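Local coordinates for solute-binding protein (Thermoactinomyces vulgaris, PDB 2ZYO) that binds maltodextrins such as maltotetraose and probably delivers cyclodextrins and maltodextrins to a membrane sugar transporter, at residues K282-S287 / Q301-K306; E63-D68 / K91-P96; L33-K38 / L309-K314; N105-V110 / G123-I128. All coordinates share one frame; numbering follows the deposited sequence.

Contact 1 (K282-S287 / Q301-K306)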
loop_
_atom_site.group_PDB
_atom_site.type_symbol
_atom_site.label_atom_id
_atom_site.label_comp_id
_atom_site.label_asym_id
_atom_site.label_seq_id
_atom_site.Cartn_x
_atom_site.Cartn_y
_atom_site.Cartn_z
ATOM N N LYS A 282 -1.724 -3.677 5.587
ATOM C CA LYS A 282 -2.316 -4.998 5.766
ATOM C C LYS A 282 -2.605 -5.180 7.247
ATOM O O LYS A 282 -1.690 -5.154 8.068
ATOM C CB LYS A 282 -1.373 -6.101 5.272
ATOM C CG LYS A 282 -1.187 -6.144 3.759
ATOM C CD LYS A 282 -0.567 -7.456 3.287
ATOM C CE LYS A 282 0.824 -7.693 3.855
ATOM N NZ LYS A 282 1.408 -8.988 3.398
ATOM N N GLY A 283 -3.878 -5.347 7.589
ATOM C CA GLY A 283 -4.267 -5.531 8.982
ATOM C C GLY A 283 -5.047 -6.805 9.231
ATOM O O GLY A 283 -5.391 -7.529 8.293
ATOM N N TRP A 284 -5.304 -7.079 10.508
ATOM C CA TRP A 284 -6.239 -8.121 10.919
ATOM C C TRP A 284 -7.603 -7.484 11.102
ATOM O O TRP A 284 -7.718 -6.440 11.756
ATOM C CB TRP A 284 -5.818 -8.745 12.251
ATOM C CG TRP A 284 -4.636 -9.657 12.189
ATOM C CD1 TRP A 284 -3.437 -9.487 12.821
ATOM C CD2 TRP A 284 -4.542 -10.894 11.471
ATOM N NE1 TRP A 284 -2.597 -10.537 12.535
ATOM C CE2 TRP A 284 -3.248 -11.414 11.707
ATOM C CE3 TRP A 284 -5.419 -11.607 10.643
ATOM C CZ2 TRP A 284 -2.813 -12.621 11.149
ATOM C CZ3 TRP A 284 -4.985 -12.807 10.085
ATOM C CH2 TRP A 284 -3.691 -13.299 10.340
ATOM N N TYR A 285 -8.630 -8.114 10.537
ATOM C CA TYR A 285 -10.009 -7.639 10.668
ATOM C C TYR A 285 -10.866 -8.691 11.355
ATOM O O TYR A 285 -10.503 -9.866 11.398
ATOM C CB TYR A 285 -10.594 -7.258 9.301
ATOM C CG TYR A 285 -9.617 -6.499 8.435
ATOM C CD1 TYR A 285 -9.019 -5.327 8.896
ATOM C CD2 TYR A 285 -9.274 -6.962 7.168
ATOM C CE1 TYR A 285 -8.103 -4.634 8.116
ATOM C CE2 TYR A 285 -8.360 -6.269 6.374
ATOM C CZ TYR A 285 -7.780 -5.111 6.858
ATOM O OH TYR A 285 -6.876 -4.420 6.089
ATOM N N LEU A 286 -11.996 -8.255 11.904
ATOM C CA LEU A 286 -12.891 -9.126 12.653
ATOM C C LEU A 286 -14.151 -9.410 11.847
ATOM O O LEU A 286 -14.919 -8.494 11.537
ATOM C CB LEU A 286 -13.246 -8.477 13.997
ATOM C CG LEU A 286 -14.195 -9.197 14.961
ATOM C CD1 LEU A 286 -13.690 -10.583 15.326
ATOM C CD2 LEU A 286 -14.406 -8.351 16.211
ATOM N N SER A 287 -14.357 -10.682 11.515
ATOM C CA SER A 287 -15.527 -11.094 10.751
ATOM C C SER A 287 -16.811 -10.732 11.483
ATOM O O SER A 287 -16.921 -10.935 12.693
ATOM C CB SER A 287 -15.498 -12.600 10.496
ATOM O OG SER A 287 -16.742 -13.055 9.985
ATOM N N GLN A 301 -5.042 -8.452 19.231
ATOM C CA GLN A 301 -4.050 -7.670 19.964
ATOM C C GLN A 301 -2.787 -8.487 20.227
ATOM O O GLN A 301 -1.672 -7.975 20.107
ATOM C CB GLN A 301 -4.630 -7.153 21.281
ATOM C CG GLN A 301 -5.661 -6.060 21.108
ATOM C CD GLN A 301 -6.392 -5.749 22.393
ATOM O OE1 GLN A 301 -5.908 -4.980 23.223
ATOM N NE2 GLN A 301 -7.569 -6.337 22.560
ATOM N N PHE A 302 -2.968 -9.758 20.576
ATOM C CA PHE A 302 -1.840 -10.648 20.837
ATOM C C PHE A 302 -0.965 -10.808 19.593
ATOM O O PHE A 302 0.262 -10.861 19.691
ATOM C CB PHE A 302 -2.328 -12.012 21.342
ATOM C CG PHE A 302 -1.230 -12.891 21.860
ATOM C CD1 PHE A 302 -0.848 -12.839 23.198
ATOM C CD2 PHE A 302 -0.572 -13.775 21.009
ATOM C CE1 PHE A 302 0.178 -13.653 23.679
ATOM C CE2 PHE A 302 0.456 -14.589 21.484
ATOM C CZ PHE A 302 0.827 -14.527 22.818
ATOM N N LEU A 303 -1.606 -10.857 18.426
ATOM C CA LEU A 303 -0.901 -11.036 17.156
ATOM C C LEU A 303 -0.219 -9.762 16.656
ATOM O O LEU A 303 0.575 -9.815 15.718
ATOM C CB LEU A 303 -1.857 -11.555 16.075
ATOM C CG LEU A 303 -2.519 -12.924 16.270
ATOM C CD1 LEU A 303 -3.537 -13.170 15.171
ATOM C CD2 LEU A 303 -1.491 -14.051 16.311
ATOM N N THR A 304 -0.543 -8.625 17.273
ATOM C CA THR A 304 -0.027 -7.329 16.825
ATOM C C THR A 304 0.752 -6.580 17.912
ATOM O O THR A 304 0.965 -5.366 17.814
ATOM C CB THR A 304 -1.156 -6.418 16.284
ATOM O OG1 THR A 304 -2.153 -6.229 17.298
ATOM C CG2 THR A 304 -1.805 -7.031 15.046
ATOM N N SER A 305 1.179 -7.309 18.941
ATOM C CA SER A 305 1.968 -6.723 20.022
ATOM C C SER A 305 3.357 -6.342 19.523
ATOM O O SER A 305 3.777 -6.764 18.441
ATOM C CB SER A 305 2.101 -7.720 21.172
ATOM O OG SER A 305 2.952 -8.789 20.799
ATOM N N LYS A 306 4.076 -5.557 20.321
ATOM C CA LYS A 306 5.457 -5.205 19.997
ATOM C C LYS A 306 6.303 -6.457 19.740
ATOM O O LYS A 306 7.016 -6.532 18.742
ATOM C CB LYS A 306 6.074 -4.347 21.105
ATOM C CG LYS A 306 7.457 -3.804 20.769
ATOM C CD LYS A 306 8.026 -2.989 21.920
ATOM C CE LYS A 306 9.505 -2.688 21.701
ATOM N NZ LYS A 306 10.121 -1.958 22.849
HETATM O O HOH W 1 0.191 -10.703 13.062
#
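W284 lays its indole against L303 and T304, and the three side chains share the contact unequally. Methyl CD1 of L303 sits over one face of the five-membered ring, 4.1 Å from its centroid and 25° off the ring normal, a CH-pi contact offset toward the rim. T304 comes instead at the ring edge, its CG2 lying 3.7 Å from W284 CD1. With CG anti to the carbonyl carbon (chi1 -74°), the indole leaves the strand on the side where L303 and T304 pass, and its NE1 points into the seam. There a water in the plane of the ring accepts from W284 NE1 at 2.8 Å and donates to L303 O, also at 2.8 Å. One molecule thus satisfies a buried N-H and ties it to the backbone carbonyl of L303. With an alanine in place of W284, L303 CD1 and T304 CG2 would probably face a gap, and the water would lose its indole donor. Threonine suits its place for two reasons: its methyl packs on the ring, while OG1 turns back to bond M300 O in the preceding helical turn. Further out, T36 and M300 also touch the indole, and K126 makes a cation-pi contact with it. The backbone of W284 is held by bonding to L124 in the neighbouring strand, which fixes where the ring starts. The contact packs the chain around L303 and T304, together with helix 293-302, on strand 278-287 of the mixed sheet, the helix-on-sheet layering of an alpha/beta solute-binding protein domain.

Contact 2 (E63-D68 / K91-P96)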
loop_
_atom_site.group_PDB
_atom_site.type_symbol
_atom_site.label_atom_id
_atom_site.label_comp_id
_atom_site.label_asym_id
_atom_site.label_seq_id
_atom_site.Cartn_x
_atom_site.Cartn_y
_atom_site.Cartn_z
ATOM N N GLU A 63 -13.827 -12.757 -0.740
ATOM C CA GLU A 63 -14.772 -13.615 -1.456
ATOM C C GLU A 63 -15.114 -14.881 -0.668
ATOM O O GLU A 63 -16.277 -15.287 -0.615
ATOM C CB GLU A 63 -14.225 -13.984 -2.839
ATOM C CG GLU A 63 -14.284 -12.853 -3.857
ATOM C CD GLU A 63 -13.331 -13.055 -5.025
ATOM O OE1 GLU A 63 -12.116 -13.249 -4.787
ATOM O OE2 GLU A 63 -13.793 -13.006 -6.186
ATOM N N LYS A 64 -14.100 -15.499 -0.060
ATOM C CA LYS A 64 -14.297 -16.722 0.714
ATOM C C LYS A 64 -15.145 -16.482 1.961
ATOM O O LYS A 64 -15.985 -17.314 2.308
ATOM C CB LYS A 64 -12.956 -17.367 1.090
ATOM C CG LYS A 64 -13.087 -18.771 1.673
ATOM C CD LYS A 64 -11.731 -19.385 1.972
ATOM C CE LYS A 64 -11.851 -20.652 2.804
ATOM N NZ LYS A 64 -12.630 -21.724 2.120
ATOM N N LEU A 65 -14.929 -15.348 2.626
ATOM C CA LEU A 65 -15.704 -15.003 3.822
ATOM C C LEU A 65 -17.164 -14.698 3.480
ATOM O O LEU A 65 -18.066 -14.990 4.269
ATOM C CB LEU A 65 -15.069 -13.826 4.574
ATOM C CG LEU A 65 -15.604 -13.528 5.983
ATOM C CD1 LEU A 65 -15.319 -14.677 6.955
ATOM C CD2 LEU A 65 -15.026 -12.222 6.512
ATOM N N THR A 66 -17.386 -14.115 2.302
ATOM C CA THR A 66 -18.738 -13.838 1.808
ATOM C C THR A 66 -19.559 -15.130 1.687
ATOM O O THR A 66 -20.774 -15.123 1.898
ATOM C CB THR A 66 -18.703 -13.076 0.458
ATOM O OG1 THR A 66 -17.857 -11.928 0.584
ATOM C CG2 THR A 66 -20.095 -12.611 0.048
ATOM N N LEU A 67 -18.882 -16.231 1.366
ATOM C CA LEU A 67 -19.518 -17.545 1.289
ATOM C C LEU A 67 -19.513 -18.270 2.640
ATOM O O LEU A 67 -20.562 -18.714 3.118
ATOM C CB LEU A 67 -18.834 -18.407 0.217
ATOM C CG LEU A 67 -19.379 -19.809 -0.078
ATOM C CD1 LEU A 67 -20.720 -19.747 -0.802
ATOM C CD2 LEU A 67 -18.371 -20.612 -0.890
ATOM N N ASP A 68 -18.333 -18.382 3.246
ATOM C CA ASP A 68 -18.144 -19.190 4.452
ATOM C C ASP A 68 -18.711 -18.562 5.719
ATOM O O ASP A 68 -19.173 -19.279 6.606
ATOM C CB ASP A 68 -16.660 -19.507 4.662
ATOM C CG ASP A 68 -16.118 -20.497 3.644
ATOM O OD1 ASP A 68 -16.841 -20.853 2.688
ATOM O OD2 ASP A 68 -14.957 -20.923 3.808
ATOM N N LYS A 91 -20.839 -4.099 2.806
ATOM C CA LYS A 91 -21.509 -5.381 2.552
ATOM C C LYS A 91 -21.707 -6.204 3.829
ATOM O O LYS A 91 -22.277 -7.300 3.792
ATOM C CB LYS A 91 -20.737 -6.196 1.509
ATOM C CG LYS A 91 -20.671 -5.561 0.122
ATOM C CD LYS A 91 -21.914 -5.842 -0.708
ATOM C CE LYS A 91 -21.887 -5.060 -2.014
ATOM N NZ LYS A 91 -20.736 -5.439 -2.887
ATOM N N GLY A 92 -21.232 -5.667 4.951
ATOM C CA GLY A 92 -21.442 -6.275 6.265
ATOM C C GLY A 92 -20.608 -7.516 6.525
ATOM O O GLY A 92 -21.027 -8.401 7.272
ATOM N N LEU A 93 -19.431 -7.580 5.906
ATOM C CA LEU A 93 -18.503 -8.691 6.113
ATOM C C LEU A 93 -17.738 -8.564 7.421
ATOM O O LEU A 93 -17.356 -9.569 8.029
ATOM C CB LEU A 93 -17.498 -8.786 4.962
ATOM C CG LEU A 93 -17.833 -9.666 3.759
ATOM C CD1 LEU A 93 -16.673 -9.647 2.790
ATOM C CD2 LEU A 93 -18.134 -11.092 4.194
ATOM N N LEU A 94 -17.509 -7.323 7.839
ATOM C CA LEU A 94 -16.694 -7.041 9.012
ATOM C C LEU A 94 -17.480 -6.278 10.065
ATOM O O LEU A 94 -18.409 -5.536 9.746
ATOM C CB LEU A 94 -15.451 -6.235 8.617
ATOM C CG LEU A 94 -14.534 -6.813 7.534
ATOM C CD1 LEU A 94 -13.420 -5.833 7.232
ATOM C CD2 LEU A 94 -13.966 -8.175 7.930
ATOM N N GLN A 95 -17.104 -6.480 11.324
ATOM C CA GLN A 95 -17.648 -5.695 12.426
ATOM C C GLN A 95 -16.517 -4.895 13.065
ATOM O O GLN A 95 -15.356 -5.309 12.999
ATOM C CB GLN A 95 -18.342 -6.595 13.452
ATOM C CG GLN A 95 -17.463 -7.666 14.072
ATOM C CD GLN A 95 -18.182 -8.443 15.155
ATOM O OE1 GLN A 95 -18.674 -7.864 16.124
ATOM N NE2 GLN A 95 -18.243 -9.760 14.999
ATOM N N PRO A 96 -16.841 -3.739 13.675
ATOM C CA PRO A 96 -15.784 -2.927 14.278
ATOM C C PRO A 96 -15.102 -3.649 15.431
ATOM O O PRO A 96 -15.700 -4.533 16.049
ATOM C CB PRO A 96 -16.541 -1.711 14.821
ATOM C CG PRO A 96 -17.832 -1.692 14.090
ATOM C CD PRO A 96 -18.167 -3.119 13.838
#
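L93 reaches toward helix 61-71 and meets L65 and T66 in two different ways. Against L65 it runs in the opposite sense, the two leucines sliding past one another with L65 CG 3.9 Å from L93 CD2. Against T66 it stands at about a right angle, and L93 CD1 comes to 3.4 Å from T66 OG1. The same leucine also presses on the helix backbone: its CD2 lies 3.8 Å from L65 C and 3.6 Å from T66 N, so a methyl rests directly on the peptide between them. In L65, CG anti to the backbone N (chi1 -168°) swings the leucine end toward L93, bringing L65 CD2 to 3.8 Å from L93 O. L94 CD2 adds a looser touch on L65 CD2. Leucines fit this buried, apolar seam. T66, at the exposed margin, tolerates the methyl beside its hydroxyl because OG1 is bonded to Q62 O one turn back.

The joint packs a helix of the alpha/beta domain against the turn that leads into segment 94-95 of the mixed sheet. G92 ends the preceding helix in a Schellman motif, with a positive phi (74°) that glycine tolerates easily. Beyond the pair, L65 also packs on V78 and W24, while L94 touches V78, W80 and Y285. On the helix flank K64 NZ bridges to D68 OD2 at 3.0 Å, on its syn side but somewhat out of the carboxylate plane.

Contact 3 (L33-K38 / L309-K314)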
loop_
_atom_site.group_PDB
_atom_site.type_symbol
_atom_site.label_atom_id
_atom_site.label_comp_id
_atom_site.label_asym_id
_atom_site.label_seq_id
_atom_site.Cartn_x
_atom_site.Cartn_y
_atom_site.Cartn_z
ATOM N N LEU A 33 2.736 -17.108 6.694
ATOM C CA LEU A 33 1.856 -18.123 7.263
ATOM C C LEU A 33 2.435 -18.706 8.549
ATOM O O LEU A 33 1.743 -18.788 9.565
ATOM C CB LEU A 33 1.580 -19.232 6.240
ATOM C CG LEU A 33 0.637 -20.377 6.629
ATOM C CD1 LEU A 33 -0.800 -19.896 6.820
ATOM C CD2 LEU A 33 0.692 -21.495 5.594
ATOM N N ASN A 34 3.705 -19.098 8.499
ATOM C CA ASN A 34 4.361 -19.709 9.652
ATOM C C ASN A 34 4.559 -18.752 10.831
ATOM O O ASN A 34 4.514 -19.181 11.984
ATOM C CB ASN A 34 5.679 -20.371 9.246
ATOM C CG ASN A 34 5.489 -21.459 8.199
ATOM O OD1 ASN A 34 4.434 -22.095 8.123
ATOM N ND2 ASN A 34 6.514 -21.678 7.388
ATOM N N ASN A 35 4.766 -17.465 10.548
ATOM C CA ASN A 35 4.844 -16.468 11.618
ATOM C C ASN A 35 3.525 -16.349 12.375
ATOM O O ASN A 35 3.508 -16.290 13.608
ATOM C CB ASN A 35 5.268 -15.093 11.096
ATOM C CG ASN A 35 5.478 -14.095 12.215
ATOM O OD1 ASN A 35 4.599 -13.290 12.512
ATOM N ND2 ASN A 35 6.635 -14.165 12.865
ATOM N N THR A 36 2.422 -16.319 11.630
ATOM C CA THR A 36 1.095 -16.295 12.237
ATOM C C THR A 36 0.836 -17.588 13.008
ATOM O O THR A 36 0.283 -17.553 14.105
ATOM C CB THR A 36 -0.003 -16.003 11.193
ATOM O OG1 THR A 36 0.194 -14.680 10.683
ATOM C CG2 THR A 36 -1.400 -16.083 11.808
ATOM N N LYS A 37 1.272 -18.716 12.454
ATOM C CA LYS A 37 1.160 -19.998 13.152
ATOM C C LYS A 37 1.932 -19.978 14.473
ATOM O O LYS A 37 1.464 -20.521 15.475
ATOM C CB LYS A 37 1.628 -21.156 12.262
ATOM C CG LYS A 37 0.670 -21.496 11.121
ATOM C CD LYS A 37 1.117 -22.748 10.372
ATOM C CE LYS A 37 0.230 -23.046 9.166
ATOM N NZ LYS A 37 -1.194 -23.322 9.507
ATOM N N LYS A 38 3.100 -19.334 14.476
ATOM C CA LYS A 38 3.908 -19.213 15.690
ATOM C C LYS A 38 3.160 -18.455 16.787
ATOM O O LYS A 38 3.034 -18.940 17.917
ATOM C CB LYS A 38 5.249 -18.525 15.402
ATOM C CG LYS A 38 6.081 -18.270 16.655
ATOM C CD LYS A 38 7.225 -17.305 16.395
ATOM C CE LYS A 38 7.901 -16.886 17.694
ATOM N NZ LYS A 38 8.546 -18.023 18.413
ATOM N N LEU A 309 5.105 -8.375 16.416
ATOM C CA LEU A 309 5.437 -7.663 15.181
ATOM C C LEU A 309 6.942 -7.502 14.947
ATOM O O LEU A 309 7.381 -7.417 13.798
ATOM C CB LEU A 309 4.706 -6.316 15.097
ATOM C CG LEU A 309 3.181 -6.381 14.928
ATOM C CD1 LEU A 309 2.587 -4.988 14.802
ATOM C CD2 LEU A 309 2.771 -7.242 13.735
ATOM N N ALA A 310 7.725 -7.467 16.026
ATOM C CA ALA A 310 9.184 -7.506 15.910
ATOM C C ALA A 310 9.587 -8.824 15.258
ATOM O O ALA A 310 10.378 -8.846 14.311
ATOM C CB ALA A 310 9.843 -7.362 17.272
ATOM N N SER A 311 9.012 -9.914 15.764
ATOM C CA SER A 311 9.186 -11.247 15.192
ATOM C C SER A 311 8.714 -11.301 13.739
ATOM O O SER A 311 9.425 -11.814 12.868
ATOM C CB SER A 311 8.440 -12.279 16.043
ATOM O OG SER A 311 8.255 -13.501 15.351
ATOM N N ARG A 312 7.526 -10.758 13.479
ATOM C CA ARG A 312 6.981 -10.743 12.119
ATOM C C ARG A 312 7.887 -10.007 11.134
ATOM O O ARG A 312 8.115 -10.491 10.024
ATOM C CB ARG A 312 5.567 -10.157 12.075
ATOM C CG ARG A 312 4.866 -10.474 10.766
ATOM C CD ARG A 312 3.457 -9.921 10.669
ATOM N NE ARG A 312 2.832 -10.410 9.441
ATOM C CZ ARG A 312 2.965 -9.839 8.245
ATOM N NH1 ARG A 312 3.684 -8.733 8.098
ATOM N NH2 ARG A 312 2.374 -10.378 7.189
ATOM N N PHE A 313 8.409 -8.851 11.540
ATOM C CA PHE A 313 9.315 -8.105 10.673
ATOM C C PHE A 313 10.568 -8.909 10.333
ATOM O O PHE A 313 10.970 -8.982 9.173
ATOM C CB PHE A 313 9.717 -6.756 11.273
ATOM C CG PHE A 313 10.896 -6.135 10.581
ATOM C CD1 PHE A 313 10.766 -5.613 9.296
ATOM C CD2 PHE A 313 12.145 -6.115 11.190
ATOM C CE1 PHE A 313 11.857 -5.065 8.635
ATOM C CE2 PHE A 313 13.244 -5.568 10.537
ATOM C CZ PHE A 313 13.098 -5.040 9.258
ATOM N N LYS A 314 11.178 -9.506 11.351
ATOM C CA LYS A 314 12.425 -10.249 11.171
ATOM C C LYS A 314 12.247 -11.471 10.264
ATOM O O LYS A 314 13.152 -11.818 9.500
ATOM C CB LYS A 314 13.026 -10.637 12.526
ATOM C CG LYS A 314 13.516 -9.439 13.341
ATOM C CD LYS A 314 13.966 -9.844 14.735
ATOM C CE LYS A 314 14.206 -8.627 15.612
ATOM N NZ LYS A 314 14.598 -9.005 16.998
HETATM O O HOH W 2 1.894 -12.645 11.710
#
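N35 bonds directly to S311: its ND2 donates to S311 OG at 3.0 Å, with an N-H...O angle of 136°, so the bond is bent although the hydroxyl lies close to the amide plane. Segments 33-38 and 309-314 run nearly antiparallel (157°), their axes 10.0 Å apart at closest approach, and N35 faces R312 where their backbones are nearest. Both polar groups have further partners, E315 OE2 for the amide nitrogen and W39 NE1 for the serine oxygen.

Water supplies a second link. It donates to N35 OD1 at 2.9 Å and to T36 OG1 at 2.8 Å, and accepts only a weak bond from R312 NE, lying at the edge of the guanidinium in its plane.

Van der Waals contact fills the remainder. N35 OD1 rests 3.3 Å from both R312 CB and R312 CG, and its amide plane stands 86° from the guanidinium. R312 begins with CG anti to the backbone N and stays extended to NE, which carries its charge past the asparagine to a salt bridge with E318. At the exposed margin the aliphatic part of K38 brushes S311, K38 CD lying 4.1 Å from S311 OG.

An asparagine suits this buried place because it can donate from one end and accept at the other. The shared bonds fix which way the amide is flipped, so these helices meet through a matched polar network, in which E318 probably offsets the arginine's charge.

Contact 4 (N105-V110 / G123-I128)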
loop_
_atom_site.group_PDB
_atom_site.type_symbol
_atom_site.label_atom_id
_atom_site.label_comp_id
_atom_site.label_asym_id
_atom_site.label_seq_id
_atom_site.Cartn_x
_atom_site.Cartn_y
_atom_site.Cartn_z
ATOM N N ASN A 105 -2.834 3.809 19.891
ATOM C CA ASN A 105 -1.595 4.578 19.996
ATOM C C ASN A 105 -0.310 3.741 20.029
ATOM O O ASN A 105 0.789 4.294 20.049
ATOM C CB ASN A 105 -1.655 5.533 21.191
ATOM C CG ASN A 105 -2.572 6.723 20.946
ATOM O OD1 ASN A 105 -2.877 7.074 19.803
ATOM N ND2 ASN A 105 -3.005 7.357 22.026
ATOM N N GLN A 106 -0.453 2.417 20.046
ATOM C CA GLN A 106 0.688 1.519 19.857
ATOM C C GLN A 106 1.198 1.636 18.424
ATOM O O GLN A 106 2.354 1.325 18.137
ATOM C CB GLN A 106 0.292 0.062 20.111
ATOM C CG GLN A 106 -0.147 -0.273 21.531
ATOM C CD GLN A 106 -0.844 -1.625 21.624
ATOM O OE1 GLN A 106 -0.800 -2.434 20.691
ATOM N NE2 GLN A 106 -1.491 -1.876 22.756
ATOM N N PHE A 107 0.323 2.095 17.532
ATOM C CA PHE A 107 0.581 2.046 16.101
ATOM C C PHE A 107 0.656 3.422 15.459
ATOM O O PHE A 107 0.093 4.394 15.972
ATOM C CB PHE A 107 -0.495 1.210 15.402
ATOM C CG PHE A 107 -0.669 -0.160 15.988
ATOM C CD1 PHE A 107 0.218 -1.182 15.669
ATOM C CD2 PHE A 107 -1.713 -0.427 16.871
ATOM C CE1 PHE A 107 0.067 -2.453 16.216
ATOM C CE2 PHE A 107 -1.872 -1.693 17.423
ATOM C CZ PHE A 107 -0.981 -2.709 17.093
ATOM N N ASP A 108 1.356 3.477 14.329
ATOM C CA ASP A 108 1.483 4.678 13.513
ATOM C C ASP A 108 0.109 5.293 13.237
ATOM O O ASP A 108 -0.825 4.589 12.843
ATOM C CB ASP A 108 2.201 4.325 12.207
ATOM C CG ASP A 108 2.460 5.532 11.332
ATOM O OD1 ASP A 108 3.559 6.119 11.433
ATOM O OD2 ASP A 108 1.562 5.894 10.541
ATOM N N ASP A 109 -0.002 6.603 13.460
ATOM C CA ASP A 109 -1.274 7.321 13.335
ATOM C C ASP A 109 -1.897 7.202 11.944
ATOM O O ASP A 109 -3.111 7.032 11.816
ATOM C CB ASP A 109 -1.103 8.799 13.710
ATOM C CG ASP A 109 -0.894 9.018 15.207
ATOM O OD1 ASP A 109 -0.840 8.035 15.978
ATOM O OD2 ASP A 109 -0.786 10.196 15.616
ATOM N N VAL A 110 -1.064 7.286 10.910
ATOM C CA VAL A 110 -1.538 7.220 9.525
ATOM C C VAL A 110 -1.972 5.798 9.144
ATOM O O VAL A 110 -2.950 5.615 8.414
ATOM C CB VAL A 110 -0.487 7.785 8.532
ATOM C CG1 VAL A 110 -1.025 7.797 7.113
ATOM C CG2 VAL A 110 -0.080 9.195 8.937
ATOM N N GLY A 123 -9.680 -2.777 12.461
ATOM C CA GLY A 123 -8.564 -3.683 12.678
ATOM C C GLY A 123 -7.308 -3.072 13.248
ATOM O O GLY A 123 -7.245 -1.867 13.504
ATOM N N LEU A 124 -6.319 -3.936 13.452
ATOM C CA LEU A 124 -4.994 -3.542 13.904
ATOM C C LEU A 124 -3.974 -3.942 12.839
ATOM O O LEU A 124 -4.117 -4.996 12.210
ATOM C CB LEU A 124 -4.674 -4.171 15.266
ATOM C CG LEU A 124 -5.573 -3.745 16.438
ATOM C CD1 LEU A 124 -5.183 -4.487 17.708
ATOM C CD2 LEU A 124 -5.552 -2.232 16.668
ATOM N N PRO A 125 -2.961 -3.089 12.608
ATOM C CA PRO A 125 -2.080 -3.296 11.461
ATOM C C PRO A 125 -0.933 -4.276 11.687
ATOM O O PRO A 125 -0.430 -4.408 12.809
ATOM C CB PRO A 125 -1.528 -1.898 11.203
ATOM C CG PRO A 125 -1.474 -1.270 12.556
ATOM C CD PRO A 125 -2.598 -1.876 13.367
ATOM N N LYS A 126 -0.534 -4.940 10.605
ATOM C CA LYS A 126 0.577 -5.887 10.598
ATOM C C LYS A 126 1.739 -5.347 9.774
ATOM O O LYS A 126 2.903 -5.548 10.122
ATOM C CB LYS A 126 0.141 -7.220 9.984
ATOM C CG LYS A 126 -1.054 -7.885 10.653
ATOM C CD LYS A 126 -1.788 -8.827 9.694
ATOM C CE LYS A 126 -0.963 -10.066 9.357
ATOM N NZ LYS A 126 -1.751 -11.028 8.529
ATOM N N ALA A 127 1.407 -4.675 8.673
ATOM C CA ALA A 127 2.403 -4.259 7.690
ATOM C C ALA A 127 2.019 -2.958 6.999
ATOM O O ALA A 127 0.833 -2.664 6.821
ATOM C CB ALA A 127 2.612 -5.361 6.658
ATOM N N ILE A 128 3.040 -2.191 6.619
ATOM C CA ILE A 128 2.867 -0.977 5.828
ATOM C C ILE A 128 3.827 -1.020 4.641
ATOM O O ILE A 128 4.952 -1.515 4.758
ATOM C CB ILE A 128 3.067 0.310 6.687
ATOM C CG1 ILE A 128 2.745 1.580 5.886
ATOM C CG2 ILE A 128 4.469 0.368 7.301
ATOM C CD1 ILE A 128 2.471 2.789 6.753
#
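The loop leading into helix 109-114 passes strand 120-136 with F107 and P125 nearest in backbone, their CA atoms 7.6 Å apart, and no hydrogen bond joins the two segments. F107 lies over P125 instead: proline CD sits 3.7 Å from the ring centroid and only 11° off the normal, a centred CH-pi contact, while P125 CG approaches F107 CD1 to 3.5 Å. The opposite face of the ring is covered by CB of its own neighbour, Q106. L124 comes obliquely, its CD2 3.8 Å from F107 CE2, the two side chains crossing at about a right angle. F107 has CG anti to the carbonyl carbon (chi1 -53°), which turns the ring in toward the strand. Proline serves well in this strand because its ring CH groups, polarised by the adjacent nitrogen, suit an aromatic face.

The strand belongs to the mixed sheet of the alpha/beta fold, and just beyond P125 a classic beta bulge sets K126 and A127 both opposite K282. A serine in place of F107 would probably leave P125 without its aromatic cover and open a gap beside L124. At the following N-cap, D108 OD2 accepts weakly from V110 N and also bonds A111 N.

Contacts 1, 2 and 4 all reach the mixed sheet, with strand 278-287 of contact 1 pairing antiparallel with 94-95 of contact 2 and with 120-136 of contact 4. Contacts 1 and 4 are closest, with centres about 9 Å apart; the centre of contact 2 lies about 17 Å from that of contact 1, toward the other end of its strand. Contact 3 joins helices 30-47 and 306-316, its centre about 12 Å from that of contact 1, and L309 and R312 touch contact 4. Along the chain, contacts 2, 4 and 1 follow in series inside the span bridged by contact 3. Early and late chain thus meet in one alpha/beta body of the sugar-binding protein.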